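Local coordinates for polysaccharide deacetylase (Bacillus anthracis, PDB 2J13), which probably removes N-acetyl groups from a bacterial cell-wall polysaccharide such as peptidoglycan, as a zinc-containing family 4 carbohydrate esterase, at residues T38-K43 and F158-L163; G45-G50 and D239-S244; S134-I139 and M169-V174; T95-L100 and K140-Q145; K78-P83 and K223-L228. All coordinates share one frame; numbering follows the deposited sequence.

Contacts 1 and 3 are buried, whereas contacts 2, 4 and 5 are only partly so. Contacts 2 and 3 meet in one small parallel sheet, through the neighbouring strands 46-47 and 172-174, and contacts 3 and 4 share helix 125-143. Contact 1 joins this side too: Leu41 O lies 2.9 Å from Gly46 N, a probable hydrogen bond. Contact 5 stands apart, its centre about 32 Å from that of contact 1, across the centre of the chain. The chemistry varies accordingly: aliphatic and aromatic carbons in contacts 1 and 2, aliphatic carbons alone in contact 4, one hydroxyl pair in the interior at contact 3, and a salt bridge above an aliphatic layer at contact 5.

Contact 1 of 5, residues T38-K43 and F158-L163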
# COMPACT_ATOMS: atom_id res chain seq x y z
N THR A 38 8.32 -4.07 15.26
CA THR A 38 7.98 -2.72 15.73
C THR A 38 9.16 -1.76 15.70
O THR A 38 9.06 -0.68 15.11
CB THR A 38 7.39 -2.76 17.17
OG1 THR A 38 6.30 -3.70 17.19
CG2 THR A 38 6.89 -1.39 17.60
N ASP A 39 10.29 -2.12 16.32
CA ASP A 39 11.41 -1.19 16.33
C ASP A 39 12.13 -1.12 14.97
O ASP A 39 12.66 -0.06 14.64
CB ASP A 39 12.40 -1.42 17.47
CG ASP A 39 13.04 -0.10 17.96
OD1 ASP A 39 12.65 1.00 17.48
OD2 ASP A 39 13.95 -0.16 18.82
N LEU A 40 12.18 -2.21 14.21
CA LEU A 40 12.74 -2.12 12.84
C LEU A 40 11.97 -1.07 12.04
O LEU A 40 12.58 -0.22 11.36
CB LEU A 40 12.74 -3.46 12.10
CG LEU A 40 13.88 -4.46 12.33
CD1 LEU A 40 13.57 -5.83 11.78
CD2 LEU A 40 15.21 -3.94 11.73
N LEU A 41 10.64 -1.11 12.12
CA LEU A 41 9.82 -0.14 11.38
C LEU A 41 9.97 1.28 11.92
O LEU A 41 10.14 2.23 11.18
CB LEU A 41 8.33 -0.56 11.40
CG LEU A 41 7.84 -1.57 10.38
CD1 LEU A 41 8.54 -2.90 10.46
CD2 LEU A 41 6.31 -1.75 10.54
N GLN A 42 9.88 1.41 13.23
CA GLN A 42 10.02 2.69 13.89
C GLN A 42 11.30 3.46 13.49
O GLN A 42 11.24 4.65 13.16
CB GLN A 42 9.98 2.45 15.41
CG GLN A 42 10.12 3.68 16.27
CD GLN A 42 10.27 3.33 17.75
OE1 GLN A 42 10.05 2.18 18.17
NE2 GLN A 42 10.65 4.32 18.56
N LYS A 43 12.45 2.79 13.50
CA LYS A 43 13.73 3.44 13.21
C LYS A 43 14.00 3.64 11.71
O LYS A 43 14.91 4.38 11.32
CB LYS A 43 14.91 2.64 13.77
CG LYS A 43 14.79 2.14 15.22
CD LYS A 43 16.09 1.41 15.59
CE LYS A 43 15.86 0.07 16.30
NZ LYS A 43 15.26 -1.00 15.45
N PHE A 158 11.12 -8.02 3.87
CA PHE A 158 12.03 -6.94 4.21
C PHE A 158 13.21 -7.43 5.07
O PHE A 158 13.13 -8.51 5.68
CB PHE A 158 11.34 -5.81 4.95
CG PHE A 158 10.84 -6.19 6.32
CD1 PHE A 158 9.66 -6.91 6.46
CD2 PHE A 158 11.57 -5.85 7.44
CE1 PHE A 158 9.19 -7.29 7.72
CE2 PHE A 158 11.11 -6.22 8.71
CZ PHE A 158 9.92 -6.94 8.81
N SER A 159 14.24 -6.60 5.09
CA SER A 159 15.32 -6.66 6.09
C SER A 159 15.58 -5.28 6.63
O SER A 159 15.05 -4.30 6.15
CB SER A 159 16.59 -7.22 5.45
OG SER A 159 17.02 -6.35 4.41
N GLU A 160 16.40 -5.17 7.66
CA GLU A 160 16.86 -3.87 8.08
C GLU A 160 17.44 -3.06 6.92
O GLU A 160 17.18 -1.86 6.79
CB GLU A 160 17.92 -4.01 9.19
CG GLU A 160 18.16 -2.69 9.88
CD GLU A 160 19.34 -2.70 10.86
OE1 GLU A 160 20.24 -3.57 10.76
OE2 GLU A 160 19.33 -1.77 11.71
N ARG A 161 18.24 -3.72 6.09
CA ARG A 161 18.86 -3.04 4.95
C ARG A 161 17.83 -2.47 3.98
O ARG A 161 17.92 -1.30 3.61
CB ARG A 161 19.79 -3.98 4.20
CG ARG A 161 20.63 -3.23 3.16
CD ARG A 161 21.19 -4.13 2.15
NE ARG A 161 22.24 -3.42 1.43
CZ ARG A 161 23.46 -3.25 1.92
NH1 ARG A 161 23.77 -3.74 3.11
NH2 ARG A 161 24.36 -2.57 1.21
N THR A 162 16.85 -3.27 3.61
CA THR A 162 15.88 -2.84 2.57
C THR A 162 14.98 -1.71 3.10
O THR A 162 14.63 -0.79 2.36
CB THR A 162 15.04 -4.00 1.99
OG1 THR A 162 14.17 -4.55 2.99
CG2 THR A 162 15.91 -5.11 1.42
N LEU A 163 14.57 -1.79 4.37
CA LEU A 163 13.85 -0.71 5.02
C LEU A 163 14.65 0.57 5.01
O LEU A 163 14.17 1.63 4.62
CB LEU A 163 13.49 -1.10 6.47
CG LEU A 163 12.54 -2.25 6.63
CD1 LEU A 163 12.41 -2.64 8.13
CD2 LEU A 163 11.14 -1.93 6.02
O HOH W 1 17.14 -0.40 12.68
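Leu40 reaches from helix 35-43 to Phe158, Glu160 and Leu163, and each part of its side chain has a different neighbour. The nearest CA atoms across the contact are those of Leu40 and Glu160, which puts this leucine directly against the first turn of helix 160-168. At the root, Leu40 CB lies 4.1 Å from Leu163 CD1, and Leu163 CD1 also lies 4.0 Å from Leu40 O. Leu40 CG is turned anti to the carbonyl carbon (chi1 -84°), and from there the branches part. CD1 goes to the edge of the Phe158 ring, near its plane, 4.0 Å from Phe158 CE2. The other branch meets Glu160: the two side chains cross at about a right angle, with Leu40 CD2 3.7 Å from both Glu160 CG and Glu160 CB.

The glutamate stem is extended beyond CG, which carries its carboxylate past the leucine: Glu160 OE1 accepts from Thr14 N, and OE2 takes a water that is weakly linked to Lys43 NZ. The turn beneath is fixed by a capping box, in which Ser159 N donates to Thr162 OG1 (2.9 Å) and Thr162 N returns to Ser159 OG (3.2 Å).

The contact thus joins two helices at the flank of the NodB-type domain. Phe158 ends strand 157-158, paired antiparallel with strand 18-19, and its ring also meets Tyr37, His18 and Phe175. Both helices adjoin the small parallel sheet, helix 160-168 through Leu163 O and Asn173, helix 35-43 through Leu41 and strand 46-47.

Contact 2 of 5, residues G45-G50 and D239-S244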
# COMPACT_ATOMS: atom_id res chain seq x y z
N GLY A 45 11.49 4.30 9.04
CA GLY A 45 10.51 4.99 8.23
C GLY A 45 9.33 4.12 7.86
O GLY A 45 8.74 4.27 6.77
N GLY A 46 8.99 3.17 8.72
CA GLY A 46 7.92 2.20 8.40
C GLY A 46 6.74 2.38 9.34
O GLY A 46 6.86 2.93 10.46
N PHE A 47 5.58 1.98 8.86
CA PHE A 47 4.40 1.90 9.73
C PHE A 47 3.46 0.83 9.24
O PHE A 47 3.52 0.41 8.08
CB PHE A 47 3.72 3.27 9.91
CG PHE A 47 3.28 3.93 8.64
CD1 PHE A 47 2.06 3.64 8.07
CD2 PHE A 47 4.06 4.92 8.06
CE1 PHE A 47 1.65 4.28 6.91
CE2 PHE A 47 3.65 5.56 6.89
CZ PHE A 47 2.45 5.24 6.32
N TYR A 48 2.61 0.35 10.15
CA TYR A 48 1.60 -0.65 9.83
C TYR A 48 0.24 -0.32 10.43
O TYR A 48 -0.73 -1.00 10.11
CB TYR A 48 2.03 -2.06 10.22
CG TYR A 48 1.92 -2.36 11.70
CD1 TYR A 48 2.87 -1.86 12.58
CD2 TYR A 48 0.89 -3.12 12.20
CE1 TYR A 48 2.81 -2.15 13.96
CE2 TYR A 48 0.81 -3.40 13.58
CZ TYR A 48 1.76 -2.91 14.43
OH TYR A 48 1.68 -3.20 15.79
N LEU A 49 0.19 0.74 11.23
CA LEU A 49 -1.02 1.21 11.91
C LEU A 49 -0.99 2.72 11.96
O LEU A 49 0.10 3.34 11.94
CB LEU A 49 -1.04 0.76 13.36
CG LEU A 49 -1.50 -0.60 13.82
CD1 LEU A 49 -1.18 -0.66 15.31
CD2 LEU A 49 -2.97 -0.81 13.53
N GLY A 50 -2.16 3.33 12.03
CA GLY A 50 -2.29 4.75 12.32
C GLY A 50 -2.52 4.95 13.82
O GLY A 50 -2.25 4.07 14.62
N ASP A 239 -1.90 9.99 3.45
CA ASP A 239 -1.54 11.40 3.77
C ASP A 239 -2.14 11.83 5.13
O ASP A 239 -1.48 12.52 5.94
CB ASP A 239 -2.01 12.33 2.64
CG ASP A 239 -1.24 12.16 1.31
OD1 ASP A 239 -0.23 11.43 1.20
OD2 ASP A 239 -1.68 12.79 0.32
N ASP A 240 -3.39 11.46 5.38
CA ASP A 240 -4.05 11.77 6.66
C ASP A 240 -3.34 11.08 7.81
O ASP A 240 -3.16 11.66 8.91
CB ASP A 240 -5.53 11.33 6.65
CG ASP A 240 -6.37 12.05 5.63
OD1 ASP A 240 -6.18 13.28 5.47
OD2 ASP A 240 -7.28 11.42 5.00
N LEU A 241 -2.91 9.84 7.58
CA LEU A 241 -2.22 9.06 8.58
C LEU A 241 -0.98 9.82 9.04
O LEU A 241 -0.78 10.01 10.24
CB LEU A 241 -1.80 7.69 8.04
CG LEU A 241 -1.26 6.74 9.12
CD1 LEU A 241 -1.53 5.26 8.82
CD2 LEU A 241 0.25 6.99 9.36
N VAL A 242 -0.16 10.22 8.08
CA VAL A 242 1.07 10.94 8.40
C VAL A 242 0.75 12.20 9.23
O VAL A 242 1.42 12.47 10.25
CB VAL A 242 1.86 11.27 7.12
CG1 VAL A 242 3.04 12.20 7.43
CG2 VAL A 242 2.38 9.98 6.50
N LYS A 243 -0.25 12.97 8.81
CA LYS A 243 -0.69 14.15 9.57
C LYS A 243 -1.26 13.81 10.95
O LYS A 243 -1.02 14.56 11.91
CB LYS A 243 -1.72 14.95 8.79
CG LYS A 243 -1.19 15.57 7.51
CD LYS A 243 -2.33 16.07 6.62
CE LYS A 243 -1.87 16.32 5.19
NZ LYS A 243 -3.01 16.64 4.27
N SER A 244 -2.02 12.71 11.06
CA SER A 244 -2.48 12.18 12.37
C SER A 244 -1.33 12.01 13.33
O SER A 244 -1.53 11.82 14.54
CB SER A 244 -3.18 10.81 12.22
OG SER A 244 -2.25 9.73 12.41
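An apolar, CH-pi contact between Leu241 and Phe47 sets the C-terminal helix 238-243 against strand 46-47, an outermost strand of the small parallel sheet. The evidence is the place of Leu241 CD2: it stands 4.0 Å from the centroid of the Phe47 ring and 14° off the ring normal, hence over a face, though offset toward the rim. The other methyl, Leu241 CD1, works on two fronts. It comes 3.8 Å from Phe47 CE1 and rests 3.6 Å from Gly50 CA, close to the main chain where no side chain intervenes.

The two side chains slide past each other in opposite directions, and both methyls touch the ring. Phe47 CG sits between the backbone N and the carbonyl carbon (chi1 57°), which sends the ring toward the helix, and chi2 (85°) turns its face to the leucine. Leu241 O, at the other end of the residue, is bonded by Ser244 OG at 2.6 Å, in the carbonyl plane and on a lone pair, so a hydroxyl serves this carbonyl near the helix end.

Both Phe47 and Leu241 also touch Ile207 of strand 207-210, and Phe47 packs on Val174 of strand 172-174. A chain-terminal helix thus packs by one leucine on an aromatic ring, joining the small sheet to the larger parallel sheet characteristic of the distorted beta/alpha barrel of family 4 esterases.

Contact 3 of 5, residues S134-I139 and M169-V174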
# COMPACT_ATOMS: atom_id res chain seq x y z
N SER A 134 12.06 3.42 -11.08
CA SER A 134 11.34 3.21 -12.34
C SER A 134 9.82 3.35 -12.17
O SER A 134 9.16 3.99 -13.01
CB SER A 134 11.70 1.89 -13.00
OG SER A 134 11.41 0.80 -12.20
N VAL A 135 9.26 2.77 -11.12
CA VAL A 135 7.84 2.92 -10.83
C VAL A 135 7.48 4.35 -10.48
O VAL A 135 6.46 4.86 -10.95
CB VAL A 135 7.35 1.94 -9.70
CG1 VAL A 135 5.91 2.22 -9.26
CG2 VAL A 135 7.44 0.52 -10.16
N THR A 136 8.28 5.00 -9.65
CA THR A 136 7.99 6.37 -9.24
C THR A 136 7.93 7.30 -10.45
O THR A 136 6.97 8.03 -10.63
CB THR A 136 9.00 6.89 -8.22
OG1 THR A 136 8.80 6.16 -6.99
CG2 THR A 136 8.80 8.38 -7.95
N GLU A 137 8.94 7.19 -11.28
CA GLU A 137 8.98 8.02 -12.50
C GLU A 137 7.82 7.69 -13.44
O GLU A 137 7.21 8.61 -14.05
CB GLU A 137 10.33 7.83 -13.20
CG GLU A 137 11.50 8.33 -12.37
CD GLU A 137 12.85 8.20 -13.06
OE1 GLU A 137 12.96 7.54 -14.10
OE2 GLU A 137 13.82 8.76 -12.49
N GLU A 138 7.48 6.42 -13.59
CA GLU A 138 6.35 6.02 -14.44
C GLU A 138 5.02 6.52 -13.89
O GLU A 138 4.18 7.04 -14.66
CB GLU A 138 6.33 4.52 -14.64
CG GLU A 138 5.59 4.01 -15.81
CD GLU A 138 6.32 4.26 -17.16
OE1 GLU A 138 7.58 4.28 -17.23
OE2 GLU A 138 5.61 4.43 -18.17
N ILE A 139 4.79 6.40 -12.59
CA ILE A 139 3.57 6.95 -11.99
C ILE A 139 3.43 8.46 -12.28
O ILE A 139 2.38 8.93 -12.78
CB ILE A 139 3.52 6.72 -10.45
CG1 ILE A 139 3.31 5.25 -10.13
CG2 ILE A 139 2.42 7.60 -9.83
CD1 ILE A 139 3.66 4.92 -8.63
N MET A 169 15.92 6.67 0.16
CA MET A 169 15.44 7.14 -1.15
C MET A 169 14.21 8.06 -1.06
O MET A 169 13.78 8.58 -2.07
CB MET A 169 15.15 5.96 -2.07
CG MET A 169 16.37 5.08 -2.37
SD MET A 169 15.99 3.75 -3.47
CE MET A 169 15.50 4.63 -4.96
N GLY A 170 13.68 8.25 0.14
CA GLY A 170 12.64 9.22 0.40
C GLY A 170 11.25 8.63 0.51
O GLY A 170 10.25 9.37 0.43
N TYR A 171 11.17 7.32 0.74
CA TYR A 171 9.87 6.63 0.87
C TYR A 171 9.58 6.15 2.27
O TYR A 171 10.49 5.76 3.00
CB TYR A 171 9.86 5.40 -0.03
CG TYR A 171 10.15 5.71 -1.48
CD1 TYR A 171 9.16 6.26 -2.30
CD2 TYR A 171 11.38 5.38 -2.04
CE1 TYR A 171 9.41 6.54 -3.65
CE2 TYR A 171 11.65 5.64 -3.38
CZ TYR A 171 10.66 6.21 -4.18
OH TYR A 171 10.93 6.48 -5.51
N TYR A 172 8.29 6.16 2.63
CA TYR A 172 7.79 5.35 3.75
C TYR A 172 7.64 3.89 3.33
O TYR A 172 7.18 3.55 2.22
CB TYR A 172 6.44 5.82 4.24
CG TYR A 172 6.39 7.22 4.79
CD1 TYR A 172 6.72 7.48 6.11
CD2 TYR A 172 5.97 8.28 4.00
CE1 TYR A 172 6.63 8.77 6.62
CE2 TYR A 172 5.88 9.57 4.50
CZ TYR A 172 6.22 9.81 5.79
OH TYR A 172 6.12 11.10 6.27
N ASN A 173 7.92 3.01 4.28
CA ASN A 173 7.69 1.59 4.13
C ASN A 173 6.32 1.31 4.78
O ASN A 173 6.18 1.38 6.01
CB ASN A 173 8.74 0.85 4.94
CG ASN A 173 10.16 0.94 4.33
OD1 ASN A 173 10.44 0.29 3.32
ND2 ASN A 173 11.05 1.73 4.97
N VAL A 174 5.35 0.95 3.96
CA VAL A 174 3.96 0.84 4.41
C VAL A 174 3.53 -0.61 4.39
O VAL A 174 3.39 -1.22 3.32
CB VAL A 174 3.01 1.67 3.55
CG1 VAL A 174 1.60 1.59 4.13
CG2 VAL A 174 3.48 3.12 3.44
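Both Thr136 OG1 and Tyr171 CG are anti to their own carbonyl carbons (chi1 -68° and -56°), and from these positions the two side chains reach each other from opposite directions. Their hydroxyls meet in the NodB-homology fold, where helix 125-143 lies beside the segment leading into strand 172-174. Thr136 OG1 and Tyr171 OH are 2.6 Å apart and form a hydrogen bond in which either could be the donor. It is the sole polar link between the two segments, whose nearest CA atoms, those of Thr136 and Tyr171, are 10.3 Å apart, so the phenol spans most of the gap.

The chain reaches Tyr171 through Gly170, whose positive phi belongs to a Schellman motif closing the preceding helix. Around the hydroxyl pair, Thr136 OG1 has two further weak bonds, with Asn112 ND2 and Leu132 O. Asn112 ends strand 109-112, which leads into zinc-binding His113.

The threonine oxygen approaches the phenol at its edge, near the ring plane: Thr136 OG1 is 3.4 Å from Tyr171 CE1, while Thr136 CB is 3.4 Å from Tyr171 OH.

Contact 4 of 5, residues T95-L100 and K140-Q145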
# COMPACT_ATOMS: atom_id res chain seq x y z
N THR A 95 0.28 -2.34 -18.45
CA THR A 95 -0.84 -3.10 -19.00
C THR A 95 -2.22 -2.56 -18.63
O THR A 95 -3.22 -3.00 -19.21
CB THR A 95 -0.75 -4.59 -18.62
OG1 THR A 95 -0.85 -4.78 -17.18
CG2 THR A 95 0.55 -5.21 -19.16
N GLN A 96 -2.28 -1.62 -17.68
CA GLN A 96 -3.58 -1.10 -17.21
C GLN A 96 -3.58 0.42 -17.05
O GLN A 96 -4.05 0.97 -16.04
CB GLN A 96 -3.97 -1.79 -15.88
CG GLN A 96 -3.98 -3.31 -15.94
CD GLN A 96 -5.08 -3.91 -16.82
OE1 GLN A 96 -6.08 -3.25 -17.14
NE2 GLN A 96 -4.92 -5.19 -17.19
N LYS A 97 -3.11 1.14 -18.09
CA LYS A 97 -3.00 2.59 -17.99
C LYS A 97 -4.34 3.25 -17.67
O LYS A 97 -4.38 4.22 -16.94
CB LYS A 97 -2.36 3.23 -19.23
CG LYS A 97 -1.41 4.37 -18.87
CD LYS A 97 -1.20 5.39 -19.99
CE LYS A 97 -0.24 4.88 -21.04
NZ LYS A 97 1.13 4.61 -20.55
N ASP A 98 -5.43 2.74 -18.22
CA ASP A 98 -6.72 3.38 -18.00
C ASP A 98 -7.19 3.30 -16.54
O ASP A 98 -7.69 4.29 -16.01
CB ASP A 98 -7.76 2.79 -18.97
CG ASP A 98 -7.52 3.22 -20.39
OD1 ASP A 98 -6.84 4.26 -20.62
OD2 ASP A 98 -8.03 2.52 -21.29
N LEU A 99 -6.99 2.15 -15.90
CA LEU A 99 -7.30 2.01 -14.47
C LEU A 99 -6.41 2.92 -13.62
O LEU A 99 -6.87 3.55 -12.68
CB LEU A 99 -7.22 0.54 -14.03
CG LEU A 99 -8.40 -0.31 -14.47
CD1 LEU A 99 -8.09 -1.80 -14.25
CD2 LEU A 99 -9.70 0.09 -13.77
N LEU A 100 -5.12 3.02 -13.98
CA LEU A 100 -4.21 3.91 -13.30
C LEU A 100 -4.70 5.37 -13.33
O LEU A 100 -4.68 6.06 -12.33
CB LEU A 100 -2.84 3.75 -13.94
CG LEU A 100 -1.60 4.18 -13.20
CD1 LEU A 100 -1.32 3.32 -11.97
CD2 LEU A 100 -0.46 4.09 -14.20
N LYS A 140 4.49 9.20 -12.02
CA LYS A 140 4.52 10.66 -12.25
C LYS A 140 4.32 11.03 -13.71
O LYS A 140 3.48 11.92 -14.01
CB LYS A 140 5.83 11.24 -11.75
CG LYS A 140 5.92 11.30 -10.23
CD LYS A 140 7.31 11.70 -9.80
CE LYS A 140 7.39 11.82 -8.31
NZ LYS A 140 8.68 12.37 -7.89
N LYS A 141 4.98 10.33 -14.62
CA LYS A 141 4.87 10.67 -16.08
C LYS A 141 3.49 10.27 -16.63
O LYS A 141 2.89 11.03 -17.40
CB LYS A 141 5.91 9.93 -16.88
CG LYS A 141 7.33 10.39 -16.66
CD LYS A 141 7.58 11.81 -17.15
CE LYS A 141 9.06 12.17 -17.22
NZ LYS A 141 9.29 13.65 -17.42
N VAL A 142 2.99 9.09 -16.25
CA VAL A 142 1.74 8.56 -16.79
C VAL A 142 0.53 9.29 -16.21
O VAL A 142 -0.42 9.65 -16.96
CB VAL A 142 1.62 7.04 -16.61
CG1 VAL A 142 0.23 6.56 -16.92
CG2 VAL A 142 2.64 6.30 -17.46
N THR A 143 0.53 9.55 -14.91
CA THR A 143 -0.69 10.06 -14.28
C THR A 143 -0.67 11.50 -13.85
O THR A 143 -1.72 12.11 -13.64
CB THR A 143 -1.03 9.26 -13.00
OG1 THR A 143 -0.10 9.61 -11.98
CG2 THR A 143 -1.01 7.81 -13.26
N GLY A 144 0.53 12.07 -13.72
CA GLY A 144 0.71 13.38 -13.15
C GLY A 144 0.61 13.54 -11.66
O GLY A 144 0.70 14.64 -11.17
N GLN A 145 0.50 12.43 -10.92
CA GLN A 145 0.62 12.50 -9.48
C GLN A 145 1.95 13.17 -9.13
O GLN A 145 3.02 12.79 -9.66
CB GLN A 145 0.56 11.09 -8.88
CG GLN A 145 0.57 11.07 -7.37
CD GLN A 145 0.30 9.68 -6.84
OE1 GLN A 145 -0.82 9.18 -6.96
NE2 GLN A 145 1.30 9.07 -6.21
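Helix against helix, on the outside of the barrel: the first turn of helix 97-105 packs its Lys97 and Leu100 on Val142 and Thr143 in the last turn of helix 125-143. The two pairs of nearest CA atoms, Lys97 with Val142 at 7.7 Å and Leu100 with Thr143 at 7.2 Å, show that both residues of each turn take part. Lys97 and Leu100 each have two conformers, and the side-chain contacts that follow are those of one of them. Leu100 is buried and faces the other helix. In this conformer its CG is anti to the backbone N (chi1 -160°) and sits 3.7 Å from Thr143 CG2, while Leu100 CD2 lies 3.7 Å from Val142 CG1. The Leu100 side chain crosses both partners at about a right angle.

Lys97 adds its aliphatic stem at the exposed margin, crossing Val142 obliquely and bending at chi3 and chi4 so that NZ comes back over Val142 CG2. Its tight approach to Val142 CG1 is doubtful.

On Thr143 the methyl faces the leucine, while OG1 belongs to its own helix end. It accepts from Gln145 N at 3.1 Å, with an N-H...acceptor angle of 171°, and is also bonded to Ile139 O. The result is an ST turn that spans Gly144, whose phi is positive. Gln145 NE2 is bonded to Ile110 O, and Leu100 and Thr143 both rest on Ile110. Both helices thus pack on strand 109-112 of the parallel sheet, as outer helices do in a beta/alpha barrel.

Contact 5 of 5, residues K78-P83 and K223-L228; sequences KEKKVP and KIIDDL
The flat group here is the carboxylate of Asp226, and Lys80 meets it from the side of both oxygens. Lys80 NZ donates to Asp226 OD1 at 2.7 Å, using the syn lone pair, the one on the side of the other oxygen. From there Lys80 NZ also makes a weak bond to Asp226 OD2 at 3.0 Å, so the ammonium group spans the two oxygens and forms a salt bridge.

The backbone and chi1 of Lys80 place its first carbons on Ile225: Lys80 CB stands 4.0 Å from Ile225 CG2. A bend at chi2 (-66°) and an extended end then take NZ to the aspartate. Beneath them Val82 and Ile225 reach toward each other tip to tip, with Val82 CG2 3.7 Å from Ile225 CG2 and 3.8 Å from Ile225 CD1.

Both segments belong to the outer helical layer of the NodB-type fold. Helix 70-80 ends at a Schellman motif whose C-prime residue is Lys81, and beyond it Val82 packs against helix 217-230. Val82 and Ile225 both touch Phe235 of strand 234-236, and Arg229 is bonded to Lys80 O.

The chemistry is layered: apolar methyls on the strand side, a lysine stem above them, and a charged pair toward the more exposed side. The opposite charge beside it probably favours the ionised form of each partner and fixes the lysine tip over helix 217-230.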
# COMPACT_ATOMS: atom_id res chain seq x y z
N LYS A 78 -15.90 5.34 -5.32
CA LYS A 78 -16.44 6.60 -5.81
C LYS A 78 -17.84 6.85 -5.24
O LYS A 78 -18.12 7.94 -4.80
CB LYS A 78 -16.48 6.55 -7.34
CG LYS A 78 -16.96 7.82 -8.05
CD LYS A 78 -17.07 7.51 -9.53
CE LYS A 78 -16.37 8.52 -10.40
NZ LYS A 78 -15.90 7.91 -11.71
N GLU A 79 -18.67 5.81 -5.22
CA GLU A 79 -20.04 5.87 -4.70
C GLU A 79 -20.04 6.21 -3.22
O GLU A 79 -20.86 7.03 -2.76
CB GLU A 79 -20.75 4.54 -4.90
CG GLU A 79 -21.17 4.27 -6.34
CD GLU A 79 -22.14 3.10 -6.48
OE1 GLU A 79 -22.68 2.62 -5.45
OE2 GLU A 79 -22.35 2.66 -7.63
N LYS A 80 -19.14 5.57 -2.49
CA LYS A 80 -19.08 5.69 -1.06
C LYS A 80 -18.18 6.82 -0.58
O LYS A 80 -18.09 7.05 0.62
CB LYS A 80 -18.57 4.37 -0.45
CG LYS A 80 -19.41 3.16 -0.78
CD LYS A 80 -20.78 3.23 -0.18
CE LYS A 80 -21.52 1.96 -0.45
NZ LYS A 80 -22.84 2.00 0.23
N LYS A 81 -17.48 7.47 -1.50
CA LYS A 81 -16.49 8.50 -1.18
C LYS A 81 -15.47 8.04 -0.15
O LYS A 81 -15.27 8.63 0.90
CB LYS A 81 -17.19 9.80 -0.77
CG LYS A 81 -18.04 10.34 -1.89
CD LYS A 81 -17.18 10.72 -3.09
CE LYS A 81 -17.98 11.11 -4.32
NZ LYS A 81 -17.21 10.75 -5.56
N VAL A 82 -14.81 6.94 -0.49
CA VAL A 82 -13.79 6.35 0.37
C VAL A 82 -12.46 6.41 -0.39
O VAL A 82 -12.40 5.92 -1.53
CB VAL A 82 -14.16 4.86 0.67
CG1 VAL A 82 -12.99 4.12 1.27
CG2 VAL A 82 -15.36 4.80 1.62
N PRO A 83 -11.43 7.02 0.22
CA PRO A 83 -10.10 7.06 -0.37
C PRO A 83 -9.32 5.77 -0.13
O PRO A 83 -9.50 5.12 0.89
CB PRO A 83 -9.44 8.20 0.40
CG PRO A 83 -10.02 8.16 1.74
CD PRO A 83 -11.46 7.71 1.52
N LYS A 223 -20.31 -3.48 1.52
CA LYS A 223 -20.89 -3.87 2.81
C LYS A 223 -19.99 -3.55 3.99
O LYS A 223 -20.48 -3.11 5.05
CB LYS A 223 -21.19 -5.38 2.80
CG LYS A 223 -22.26 -5.83 1.82
CD LYS A 223 -22.32 -7.34 1.77
CE LYS A 223 -22.44 -7.93 3.18
NZ LYS A 223 -22.94 -9.34 3.21
N ILE A 224 -18.68 -3.77 3.82
CA ILE A 224 -17.69 -3.50 4.84
C ILE A 224 -17.62 -1.99 5.13
O ILE A 224 -17.61 -1.57 6.29
CB ILE A 224 -16.29 -4.02 4.40
CG1 ILE A 224 -16.30 -5.55 4.40
CG2 ILE A 224 -15.22 -3.48 5.31
CD1 ILE A 224 -15.02 -6.19 3.80
N ILE A 225 -17.63 -1.18 4.08
CA ILE A 225 -17.60 0.28 4.24
C ILE A 225 -18.84 0.75 5.02
O ILE A 225 -18.74 1.51 5.99
CB ILE A 225 -17.55 0.95 2.87
CG1 ILE A 225 -16.13 0.82 2.28
CG2 ILE A 225 -17.89 2.44 2.93
CD1 ILE A 225 -16.06 1.20 0.81
N ASP A 226 -19.98 0.28 4.58
CA ASP A 226 -21.24 0.66 5.26
C ASP A 226 -21.22 0.24 6.73
O ASP A 226 -21.53 1.04 7.65
CB ASP A 226 -22.43 0.05 4.53
CG ASP A 226 -22.72 0.68 3.17
OD1 ASP A 226 -22.18 1.77 2.84
OD2 ASP A 226 -23.54 0.08 2.40
N ASP A 227 -20.86 -1.01 6.98
CA ASP A 227 -20.84 -1.58 8.33
C ASP A 227 -19.86 -0.86 9.28
O ASP A 227 -20.14 -0.60 10.45
CB ASP A 227 -20.50 -3.07 8.19
CG ASP A 227 -20.59 -3.84 9.49
OD1 ASP A 227 -21.66 -4.42 9.75
OD2 ASP A 227 -19.59 -3.88 10.24
N LEU A 228 -18.66 -0.57 8.78
CA LEU A 228 -17.70 0.10 9.58
C LEU A 228 -18.11 1.54 9.87
O LEU A 228 -17.91 2.02 10.97
CB LEU A 228 -16.30 0.00 8.95
CG LEU A 228 -15.72 -1.41 9.03
CD1 LEU A 228 -14.42 -1.54 8.20
CD2 LEU A 228 -15.43 -1.78 10.47